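Local structure of 24-sterol C-methyltransferase (Haloferax volcanii, 6F5Z) at residues Ala112-Glu124 with Ile158-Phe172. The protein is a putative S-adenosylmethionine-dependent methyltransferase that forms a complex with the activator Trm112 and binds S-adenosyl-L-homocysteine. Sequence-based numbering, arbitrary orientation.
With SAH (S-adenosyl-L-homocysteine), chain G.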
ATOM      1  N   ALA B 112       2.019 -12.930 -13.942  1.00 13.94           N
ATOM      2  CA  ALA B 112       1.171 -13.145 -15.120  1.00 16.13           C
ATOM      3  C   ALA B 112       0.985 -11.896 -15.928  1.00 17.34           C
ATOM      4  O   ALA B 112       0.765 -11.960 -17.126  1.00 16.35           O
ATOM      5  CB  ALA B 112      -0.210 -13.648 -14.692  1.00 16.52           C
ATOM      6  N   PHE B 113       0.985 -10.731 -15.263  1.00 15.18           N
ATOM      7  CA  PHE B 113       0.593  -9.510 -15.953  1.00 13.50           C
ATOM      8  C   PHE B 113       1.400  -9.200 -17.202  1.00 16.52           C
ATOM      9  O   PHE B 113       0.823  -8.721 -18.183  1.00 17.38           O
ATOM     10  CB  PHE B 113       0.608  -8.311 -14.994  1.00 14.50           C
ATOM     11  CG  PHE B 113       0.324  -6.985 -15.649  1.00 15.13           C
ATOM     12  CD1 PHE B 113      -0.979  -6.591 -15.912  1.00 17.14           C
ATOM     13  CD2 PHE B 113       1.369  -6.163 -16.071  1.00 16.06           C
ATOM     14  CE1 PHE B 113      -1.228  -5.363 -16.548  1.00 17.14           C
ATOM     15  CE2 PHE B 113       1.118  -4.953 -16.731  1.00 18.20           C
ATOM     16  CZ  PHE B 113      -0.171  -4.563 -16.949  1.00 16.74           C
ATOM     17  N   TYR B 114       2.688  -9.484 -17.144  1.00 14.84           N
ATOM     18  CA  TYR B 114       3.592  -9.125 -18.224  1.00 15.54           C
ATOM     19  C   TYR B 114       3.419 -10.030 -19.446  1.00 17.97           C
ATOM     20  O   TYR B 114       4.085  -9.778 -20.455  1.00 19.02           O
ATOM     21  CB  TYR B 114       5.016  -9.066 -17.719  1.00 16.20           C
ATOM     22  CG  TYR B 114       5.440 -10.297 -16.952  1.00 16.16           C
ATOM     23  CD1 TYR B 114       5.891 -11.432 -17.615  1.00 17.58           C
ATOM     24  CD2 TYR B 114       5.465 -10.304 -15.557  1.00 16.26           C
ATOM     25  CE1 TYR B 114       6.342 -12.550 -16.924  1.00 18.35           C
ATOM     26  CE2 TYR B 114       5.887 -11.430 -14.848  1.00 16.36           C
ATOM     27  CZ  TYR B 114       6.348 -12.548 -15.533  1.00 18.57           C
ATOM     28  OH  TYR B 114       6.845 -13.644 -14.853  1.00 20.60           O
ATOM     29  N   TYR B 115       2.518 -11.026 -19.400  1.00 15.36           N
ATOM     30  CA  TYR B 115       2.228 -11.804 -20.607  1.00 15.68           C
ATOM     31  C   TYR B 115       1.033 -11.177 -21.349  1.00 20.68           C
ATOM     32  O   TYR B 115       0.693 -11.635 -22.453  1.00 21.99           O
ATOM     33  CB  TYR B 115       1.865 -13.257 -20.238  1.00 16.44           C
ATOM     34  CG  TYR B 115       2.978 -14.031 -19.578  1.00 16.20           C
ATOM     35  CD1 TYR B 115       4.104 -14.431 -20.301  1.00 18.24           C
ATOM     36  CD2 TYR B 115       2.892 -14.412 -18.243  1.00 16.75           C
ATOM     37  CE1 TYR B 115       5.115 -15.183 -19.703  1.00 18.99           C
ATOM     38  CE2 TYR B 115       3.924 -15.109 -17.623  1.00 18.50           C
ATOM     39  CZ  TYR B 115       5.030 -15.502 -18.357  1.00 19.06           C
ATOM     40  OH  TYR B 115       6.032 -16.236 -17.754  1.00 23.59           O
ATOM     41  N   ALA B 116       0.353 -10.160 -20.762  1.00 17.36           N
ATOM     42  CA  ALA B 116      -0.807  -9.547 -21.436  1.00 16.97           C
ATOM     43  C   ALA B 116      -0.393  -9.051 -22.816  1.00 21.52           C
ATOM     44  O   ALA B 116       0.680  -8.459 -22.934  1.00 19.84           O
ATOM     45  CB  ALA B 116      -1.354  -8.382 -20.627  1.00 18.23           C
ATOM     46  N   ALA B 117      -1.256  -9.256 -23.829  1.00 19.86           N
ATOM     47  CA  ALA B 117      -0.975  -8.792 -25.203  1.00 21.88           C
ATOM     48  C   ALA B 117      -0.966  -7.271 -25.285  1.00 24.99           C
ATOM     49  O   ALA B 117      -0.192  -6.693 -26.056  1.00 26.21           O
ATOM     50  CB  ALA B 117      -2.011  -9.374 -26.175  1.00 23.54           C
ATOM     51  N   ASP B 118      -1.831  -6.613 -24.491  1.00 19.63           N
ATOM     52  CA  ASP B 118      -1.932  -5.163 -24.532  1.00 19.66           C
ATOM     53  C   ASP B 118      -2.045  -4.748 -23.065  1.00 20.06           C
ATOM     54  O   ASP B 118      -3.139  -4.592 -22.529  1.00 18.46           O
ATOM     55  CB  ASP B 118      -3.170  -4.792 -25.358  1.00 19.86           C
ATOM     56  CG  ASP B 118      -3.478  -3.316 -25.525  1.00 24.44           C
ATOM     57  OD1 ASP B 118      -2.823  -2.491 -24.872  1.00 22.86           O
ATOM     58  OD2 ASP B 118      -4.417  -2.992 -26.280  1.00 27.54           O
ATOM     59  N   PRO B 119      -0.895  -4.688 -22.369  1.00 16.96           N
ATOM     60  CA  PRO B 119      -0.924  -4.434 -20.918  1.00 17.00           C
ATOM     61  C   PRO B 119      -1.635  -3.150 -20.508  1.00 17.42           C
ATOM     62  O   PRO B 119      -2.299  -3.101 -19.455  1.00 17.70           O
ATOM     63  CB  PRO B 119       0.562  -4.439 -20.528  1.00 18.81           C
ATOM     64  CG  PRO B 119       1.305  -4.147 -21.821  1.00 21.75           C
ATOM     65  CD  PRO B 119       0.484  -4.892 -22.850  1.00 17.96           C
ATOM     66  N   HIS B 120      -1.507  -2.083 -21.322  1.00 16.62           N
ATOM     67  CA  HIS B 120      -2.212  -0.847 -20.992  1.00 16.56           C
ATOM     68  C   HIS B 120      -3.747  -1.085 -21.034  1.00 19.10           C
ATOM     69  O   HIS B 120      -4.466  -0.600 -20.153  1.00 18.93           O
ATOM     70  CB  HIS B 120      -1.767   0.266 -21.955  1.00 16.39           C
ATOM     71  CG  HIS B 120      -0.391   0.774 -21.631  1.00 18.24           C
ATOM     72  ND1 HIS B 120       0.703   0.559 -22.464  1.00 19.98           N
ATOM     73  CD2 HIS B 120       0.012   1.499 -20.560  1.00 19.79           C
ATOM     74  CE1 HIS B 120       1.725   1.174 -21.872  1.00 18.11           C
ATOM     75  NE2 HIS B 120       1.349   1.741 -20.713  1.00 20.76           N
ATOM     76  N   HIS B 121      -4.242  -1.853 -22.025  1.00 16.87           N
ATOM     77  CA  HIS B 121      -5.681  -2.139 -22.095  1.00 16.93           C
ATOM     78  C   HIS B 121      -6.107  -3.039 -20.929  1.00 17.88           C
ATOM     79  O   HIS B 121      -7.170  -2.840 -20.351  1.00 17.69           O
ATOM     80  CB  HIS B 121      -6.075  -2.747 -23.441  1.00 18.53           C
ATOM     81  CG  HIS B 121      -7.538  -3.041 -23.554  1.00 21.70           C
ATOM     82  ND1 HIS B 121      -8.489  -2.033 -23.475  1.00 24.86           N
ATOM     83  CD2 HIS B 121      -8.177  -4.230 -23.634  1.00 24.21           C
ATOM     84  CE1 HIS B 121      -9.665  -2.643 -23.562  1.00 24.22           C
ATOM     85  NE2 HIS B 121      -9.524  -3.959 -23.655  1.00 24.79           N
ATOM     86  N   THR B 122      -5.240  -3.979 -20.542  1.00 15.49           N
ATOM     87  CA  THR B 122      -5.575  -4.824 -19.372  1.00 15.84           C
ATOM     88  C   THR B 122      -5.724  -3.922 -18.133  1.00 17.42           C
ATOM     89  O   THR B 122      -6.646  -4.135 -17.353  1.00 16.96           O
ATOM     90  CB  THR B 122      -4.524  -5.915 -19.189  1.00 19.00           C
ATOM     91  OG1 THR B 122      -4.624  -6.803 -20.323  1.00 18.19           O
ATOM     92  CG2 THR B 122      -4.747  -6.719 -17.900  1.00 19.19           C
ATOM     93  N   LEU B 123      -4.828  -2.929 -17.931  1.00 15.18           N
ATOM     94  CA  LEU B 123      -4.985  -2.042 -16.780  1.00 15.93           C
ATOM     95  C   LEU B 123      -6.310  -1.266 -16.809  1.00 17.64           C
ATOM     96  O   LEU B 123      -6.935  -1.054 -15.788  1.00 16.61           O
ATOM     97  CB  LEU B 123      -3.813  -1.073 -16.672  1.00 15.93           C
ATOM     98  CG  LEU B 123      -2.492  -1.725 -16.296  1.00 18.07           C
ATOM     99  CD1 LEU B 123      -1.322  -0.780 -16.510  1.00 17.44           C
ATOM    100  CD2 LEU B 123      -2.514  -2.242 -14.835  1.00 17.22           C
ATOM    101  N   GLU B 124      -6.730  -0.814 -18.002  1.00 16.46           N
ATOM    102  CA  GLU B 124      -8.003  -0.113 -18.155  1.00 16.91           C
ATOM    103  C   GLU B 124      -9.179  -1.059 -17.822  1.00 16.90           C
ATOM    104  O   GLU B 124     -10.129  -0.641 -17.156  1.00 16.91           O
ATOM    105  CB  GLU B 124      -8.136   0.404 -19.593  1.00 19.31           C
ATOM    106  CG  GLU B 124      -7.159   1.537 -19.884  1.00 27.21           C
ATOM    107  CD  GLU B 124      -6.866   1.768 -21.357  1.00 50.47           C
ATOM    108  OE1 GLU B 124      -7.547   1.157 -22.215  1.00 35.57           O
ATOM    109  OE2 GLU B 124      -5.892   2.500 -21.653  1.00 37.76           O
ATOM    110  N   ILE B 158       5.683 -16.201 -26.060  1.00 27.35           N
ATOM    111  CA  ILE B 158       4.778 -15.038 -25.955  1.00 26.46           C
ATOM    112  C   ILE B 158       5.654 -13.780 -25.800  1.00 27.10           C
ATOM    113  O   ILE B 158       6.652 -13.807 -25.068  1.00 25.43           O
ATOM    114  CB  ILE B 158       3.853 -15.223 -24.713  1.00 30.03           C
ATOM    115  CG1 ILE B 158       2.880 -16.389 -24.927  1.00 31.72           C
ATOM    116  CG2 ILE B 158       3.105 -13.904 -24.313  1.00 32.42           C
ATOM    117  CD1 ILE B 158       2.103 -16.779 -23.651  1.00 42.05           C
ATOM    118  N   ASP B 159       5.260 -12.685 -26.443  1.00 24.04           N
ATOM    119  CA  ASP B 159       5.943 -11.401 -26.331  1.00 24.32           C
ATOM    120  C   ASP B 159       5.579 -10.821 -24.962  1.00 27.20           C
ATOM    121  O   ASP B 159       4.409 -10.498 -24.698  1.00 30.18           O
ATOM    122  CB  ASP B 159       5.481 -10.440 -27.433  1.00 27.90           C
ATOM    123  CG  ASP B 159       5.784 -10.912 -28.844  1.00 48.63           C
ATOM    124  OD1 ASP B 159       6.947 -11.304 -29.106  1.00 49.32           O
ATOM    125  OD2 ASP B 159       4.869 -10.843 -29.703  1.00 61.66           O
ATOM    126  N   MET B 160       6.584 -10.717 -24.105  1.00 19.14           N
ATOM    127  CA  MET B 160       6.467 -10.226 -22.730  0.50 16.91           C
ATOM    128  C   MET B 160       6.694  -8.699 -22.644  1.00 21.96           C
ATOM    129  O   MET B 160       7.494  -8.149 -23.418  1.00 21.93           O
ATOM    130  CB  MET B 160       7.502 -10.963 -21.862  0.50 16.91           C
ATOM    131  CG  MET B 160       7.343 -12.488 -21.911  0.50 16.93           C
ATOM    132  SD  MET B 160       8.831 -13.347 -21.328  0.50 17.07           S
ATOM    133  CE  MET B 160       8.686 -13.066 -19.562  0.50 12.95           C
ATOM    134  N   THR B 161       6.059  -8.030 -21.665  1.00 17.74           N
ATOM    135  CA  THR B 161       6.246  -6.609 -21.448  1.00 16.73           C
ATOM    136  C   THR B 161       7.225  -6.450 -20.288  1.00 18.83           C
ATOM    137  O   THR B 161       6.984  -6.952 -19.185  1.00 17.03           O
ATOM    138  CB  THR B 161       4.896  -5.934 -21.209  1.00 23.28           C
ATOM    139  OG1 THR B 161       4.189  -5.943 -22.455  1.00 23.63           O
ATOM    140  CG2 THR B 161       5.042  -4.473 -20.739  1.00 24.87           C
ATOM    141  N   ARG B 162       8.323  -5.741 -20.537  1.00 16.30           N
ATOM    142  CA  ARG B 162       9.370  -5.557 -19.540  1.00 15.57           C
ATOM    143  C   ARG B 162       9.363  -4.101 -19.138  1.00 17.52           C
ATOM    144  O   ARG B 162       9.825  -3.243 -19.883  1.00 18.66           O
ATOM    145  CB  ARG B 162      10.739  -5.963 -20.104  1.00 16.63           C
ATOM    146  CG  ARG B 162      11.723  -6.261 -18.972  1.00 20.62           C
ATOM    147  CD  ARG B 162      13.002  -6.868 -19.535  1.00 24.51           C
ATOM    148  NE  ARG B 162      13.945  -5.810 -19.894  1.00 26.02           N
ATOM    149  CZ  ARG B 162      14.951  -5.953 -20.750  1.00 37.74           C
ATOM    150  NH1 ARG B 162      15.777  -4.946 -20.980  1.00 30.39           N
ATOM    151  NH2 ARG B 162      15.119  -7.093 -21.404  1.00 30.14           N
ATOM    152  N   TRP B 163       8.757  -3.796 -17.990  1.00 14.98           N
ATOM    153  CA  TRP B 163       8.683  -2.422 -17.536  1.00 15.32           C
ATOM    154  C   TRP B 163       9.536  -2.214 -16.317  1.00 16.69           C
ATOM    155  O   TRP B 163       9.697  -3.140 -15.511  1.00 16.39           O
ATOM    156  CB  TRP B 163       7.248  -2.040 -17.147  1.00 15.13           C
ATOM    157  CG  TRP B 163       6.314  -1.733 -18.283  1.00 15.14           C
ATOM    158  CD1 TRP B 163       6.637  -1.455 -19.592  1.00 17.75           C
ATOM    159  CD2 TRP B 163       4.891  -1.687 -18.200  1.00 14.64           C
ATOM    160  NE1 TRP B 163       5.486  -1.255 -20.328  1.00 16.39           N
ATOM    161  CE2 TRP B 163       4.396  -1.373 -19.485  1.00 17.52           C
ATOM    162  CE3 TRP B 163       3.977  -1.912 -17.157  1.00 16.32           C
ATOM    163  CZ2 TRP B 163       3.013  -1.281 -19.745  1.00 17.63           C
ATOM    164  CZ3 TRP B 163       2.625  -1.790 -17.404  1.00 18.54           C
ATOM    165  CH2 TRP B 163       2.152  -1.487 -18.688  1.00 18.71           C
ATOM    166  N   SER B 164      10.024  -0.975 -16.142  1.00 14.02           N
ATOM    167  CA  SER B 164      10.723  -0.623 -14.894  1.00 13.73           C
ATOM    168  C   SER B 164       9.702  -0.327 -13.763  1.00 16.20           C
ATOM    169  O   SER B 164       8.511  -0.190 -14.020  1.00 15.74           O
ATOM    170  CB  SER B 164      11.557   0.641 -15.097  1.00 15.10           C
ATOM    171  OG  SER B 164      10.650   1.677 -15.418  1.00 17.81           O
ATOM    172  N   HIS B 165      10.187  -0.129 -12.535  1.00 15.05           N
ATOM    173  CA  HIS B 165       9.295   0.271 -11.436  1.00 14.78           C
ATOM    174  C   HIS B 165       8.536   1.553 -11.877  1.00 16.24           C
ATOM    175  O   HIS B 165       7.310   1.652 -11.722  1.00 15.24           O
ATOM    176  CB  HIS B 165      10.111   0.623 -10.186  1.00 15.86           C
ATOM    177  CG  HIS B 165      10.684  -0.538  -9.436  1.00 19.03           C
ATOM    178  ND1 HIS B 165      10.748  -0.516  -8.038  1.00 22.78           N
ATOM    179  CD2 HIS B 165      11.158  -1.725  -9.868  1.00 18.81           C
ATOM    180  CE1 HIS B 165      11.327  -1.660  -7.683  1.00 22.65           C
ATOM    181  NE2 HIS B 165      11.624  -2.409  -8.741  1.00 20.77           N
ATOM    182  N   ALA B 166       9.277   2.543 -12.433  1.00 16.21           N
ATOM    183  CA  ALA B 166       8.636   3.807 -12.857  1.00 16.37           C
ATOM    184  C   ALA B 166       7.601   3.597 -13.949  1.00 17.24           C
ATOM    185  O   ALA B 166       6.522   4.210 -13.931  1.00 17.33           O
ATOM    186  CB  ALA B 166       9.695   4.822 -13.292  1.00 17.84           C
ATOM    187  N   GLU B 167       7.900   2.723 -14.904  1.00 14.59           N
ATOM    188  CA  GLU B 167       6.930   2.456 -15.970  1.00 14.93           C
ATOM    189  C   GLU B 167       5.642   1.823 -15.458  1.00 15.45           C
ATOM    190  O   GLU B 167       4.556   2.104 -15.986  1.00 16.07           O
ATOM    191  CB  GLU B 167       7.552   1.600 -17.068  1.00 15.11           C
ATOM    192  CG  GLU B 167       8.475   2.434 -17.958  1.00 16.39           C
ATOM    193  CD  GLU B 167       9.374   1.630 -18.879  1.00 28.96           C
ATOM    194  OE1 GLU B 167       9.807   0.519 -18.496  1.00 20.13           O
ATOM    195  OE2 GLU B 167       9.696   2.150 -19.972  1.00 28.00           O
ATOM    196  N   TYR B 168       5.735   0.952 -14.419  1.00 14.45           N
ATOM    197  CA  TYR B 168       4.517   0.377 -13.834  1.00 14.24           C
ATOM    198  C   TYR B 168       3.714   1.505 -13.165  1.00 16.28           C
ATOM    199  O   TYR B 168       2.508   1.564 -13.349  1.00 14.87           O
ATOM    200  CB  TYR B 168       4.874  -0.662 -12.753  1.00 13.97           C
ATOM    201  CG  TYR B 168       4.944  -2.057 -13.329  1.00 12.99           C
ATOM    202  CD1 TYR B 168       3.793  -2.830 -13.481  1.00 14.06           C
ATOM    203  CD2 TYR B 168       6.161  -2.606 -13.754  1.00 13.36           C
ATOM    204  CE1 TYR B 168       3.839  -4.095 -14.064  1.00 15.30           C
ATOM    205  CE2 TYR B 168       6.218  -3.893 -14.303  1.00 13.71           C
ATOM    206  CZ  TYR B 168       5.051  -4.614 -14.496  1.00 15.23           C
ATOM    207  OH  TYR B 168       5.078  -5.847 -15.089  1.00 15.13           O
ATOM    208  N   ARG B 169       4.374   2.445 -12.465  1.00 14.20           N
ATOM    209  CA  ARG B 169       3.607   3.525 -11.816  1.00 13.43           C
ATOM    210  C   ARG B 169       2.937   4.410 -12.874  1.00 16.20           C
ATOM    211  O   ARG B 169       1.759   4.765 -12.732  1.00 17.60           O
ATOM    212  CB  ARG B 169       4.510   4.380 -10.902  1.00 15.08           C
ATOM    213  CG  ARG B 169       5.186   3.571  -9.799  1.00 15.30           C
ATOM    214  CD  ARG B 169       5.761   4.427  -8.653  1.00 16.53           C
ATOM    215  NE  ARG B 169       6.665   5.480  -9.122  1.00 17.54           N
ATOM    216  CZ  ARG B 169       7.960   5.290  -9.375  1.00 20.74           C
ATOM    217  NH1 ARG B 169       8.495   4.071  -9.286  1.00 17.32           N
ATOM    218  NH2 ARG B 169       8.728   6.311  -9.745  1.00 20.10           N
ATOM    219  N   GLU B 170       3.699   4.753 -13.933  1.00 15.16           N
ATOM    220  CA  GLU B 170       3.162   5.595 -14.989  1.00 16.06           C
ATOM    221  C   GLU B 170       1.998   4.912 -15.691  1.00 16.97           C
ATOM    222  O   GLU B 170       0.985   5.554 -15.960  1.00 18.24           O
ATOM    223  CB  GLU B 170       4.269   5.929 -16.006  1.00 18.23           C
ATOM    224  CG  GLU B 170       5.401   6.781 -15.433  1.00 28.82           C
ATOM    225  CD  GLU B 170       6.732   6.762 -16.181  1.00 50.32           C
ATOM    226  OE1 GLU B 170       6.808   6.162 -17.278  1.00 40.70           O
ATOM    227  OE2 GLU B 170       7.710   7.341 -15.658  1.00 42.57           O
ATOM    228  N   ALA B 171       2.120   3.594 -15.982  1.00 14.63           N
ATOM    229  CA  ALA B 171       1.042   2.889 -16.690  1.00 15.07           C
ATOM    230  C   ALA B 171      -0.205   2.825 -15.804  1.00 14.76           C
ATOM    231  O   ALA B 171      -1.321   2.922 -16.316  1.00 15.39           O
ATOM    232  CB  ALA B 171       1.489   1.474 -17.022  1.00 16.64           C
ATOM    233  N   PHE B 172      -0.040   2.602 -14.484  1.00 14.03           N
ATOM    234  CA  PHE B 172      -1.211   2.554 -13.611  1.00 13.93           C
ATOM    235  C   PHE B 172      -1.933   3.900 -13.655  1.00 16.29           C
ATOM    236  O   PHE B 172      -3.139   3.924 -13.853  1.00 17.20           O
ATOM    237  CB  PHE B 172      -0.768   2.296 -12.168  1.00 14.95           C
ATOM    238  CG  PHE B 172      -0.680   0.835 -11.780  1.00 13.98           C
ATOM    239  CD1 PHE B 172      -0.130  -0.099 -12.648  1.00 15.60           C
ATOM    240  CD2 PHE B 172      -1.055   0.421 -10.512  1.00 15.17           C
ATOM    241  CE1 PHE B 172       0.017  -1.453 -12.261  1.00 16.05           C
ATOM    242  CE2 PHE B 172      -0.966  -0.932 -10.147  1.00 17.57           C
ATOM    243  CZ  PHE B 172      -0.407  -1.846 -11.006  1.00 15.52           C
TER
HETATM  244  N   SAH G 302      -0.339 -16.713 -10.486  1.00 16.14           N
HETATM  245  CA  SAH G 302       0.229 -18.085 -10.569  1.00 16.51           C
HETATM  246  CB  SAH G 302       0.598 -18.546 -12.034  1.00 16.79           C
HETATM  247  CG  SAH G 302       1.705 -17.706 -12.664  1.00 16.66           C
HETATM  248  SD  SAH G 302       2.097 -18.314 -14.347  1.00 18.64           S
HETATM  249  C   SAH G 302       1.478 -18.252  -9.664  1.00 19.61           C
HETATM  250  O   SAH G 302       1.793 -17.190  -8.974  1.00 18.62           O
HETATM  251  OXT SAH G 302       2.090 -19.293  -9.602  1.00 19.41           O
HETATM  252  C5' SAH G 302       1.100 -17.245 -15.414  1.00 18.81           C
HETATM  253  C4' SAH G 302      -0.358 -17.658 -15.495  1.00 17.68           C
HETATM  254  O4' SAH G 302      -1.056 -16.658 -16.282  1.00 19.14           O
HETATM  255  C3' SAH G 302      -0.524 -18.994 -16.230  1.00 20.44           C
HETATM  256  O3' SAH G 302      -1.360 -19.908 -15.520  1.00 21.78           O
HETATM  257  C2' SAH G 302      -1.017 -18.579 -17.621  1.00 20.64           C
HETATM  258  O2' SAH G 302      -1.829 -19.540 -18.292  1.00 20.81           O
HETATM  259  C1' SAH G 302      -1.783 -17.291 -17.324  1.00 19.36           C
HETATM  260  N9  SAH G 302      -1.858 -16.353 -18.446  1.00 18.34           N
HETATM  261  C8  SAH G 302      -0.807 -15.830 -19.160  1.00 20.31           C
HETATM  262  N7  SAH G 302      -1.164 -14.972 -20.085  1.00 20.60           N
HETATM  263  C5  SAH G 302      -2.546 -14.922 -19.972  1.00 19.08           C
HETATM  264  C6  SAH G 302      -3.535 -14.197 -20.675  1.00 22.20           C
HETATM  265  N6  SAH G 302      -3.273 -13.372 -21.698  1.00 24.79           N
HETATM  266  N1  SAH G 302      -4.829 -14.383 -20.315  1.00 20.34           N
HETATM  267  C2  SAH G 302      -5.109 -15.254 -19.335  1.00 17.90           C
HETATM  268  N3  SAH G 302      -4.267 -15.990 -18.603  1.00 18.96           N
HETATM  269  C4  SAH G 302      -2.986 -15.773 -18.968  1.00 17.93           C
HETATM  270  O   HOH W   1       1.740 -10.939 -25.145  1.00 27.57           O
HETATM  271  O   HOH W   2       3.317  -8.164 -23.650  1.00 28.00           O
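W163 wedges its indole between F113 and helix 119-124, an instructive case of how a Rossmann-fold methyltransferase packs the connection from strand 104-110 into helix 119-129 against the segment 158-164 that leads into helix 165-174. CG lies anti to the carbonyl carbon (chi1 -78°), which sends the six-membered ring toward F113, P119 and H120. The walk outward starts at W163 CB, which lies 3.7 Å from E167 CB. T161 CG2 then sits over one face of the indole, 3.3 Å from W163 NE1 and close to CE2. CE3 stands over the centre of the Y168 ring, 3.7 Å above its plane. Next, W163 CZ3 reaches the F113 ring edge, 3.6 Å from F113 CE2. At the far rim, CH2 touches P119 CB. Beside it, W163 CZ2 lies over one face of the H120 imidazole, 3.5 Å from H120 CE1. The result is an aromatic cluster of F113, H120, W163 and Y168, its F113–W163 and H120–W163 pairs oblique, with planes at 49° and 45°. With an alanine in place of W163, F113 and P119 would probably face a gap, and H120 and Y168 would each lose the ring lying against one face. Deeper along helix 165-172, L123 divides its methyls: CD1 meets A171 CB and CD2 meets F172 CE1, beside strand 134-140. Toward the bound S-adenosyl-L-homocysteine, a backbone bond and two waters join the apolar packing. T161 N donates to Y114 O at 2.9 Å, in the carbonyl plane. Y115 CB makes a van der Waals contact with N7 of the ligand at 3.5 Å. One water donates to both Y115 O and D159 O; a second donates to A116 O and D159 O and accepts from T161 OG1 at 2.7 Å.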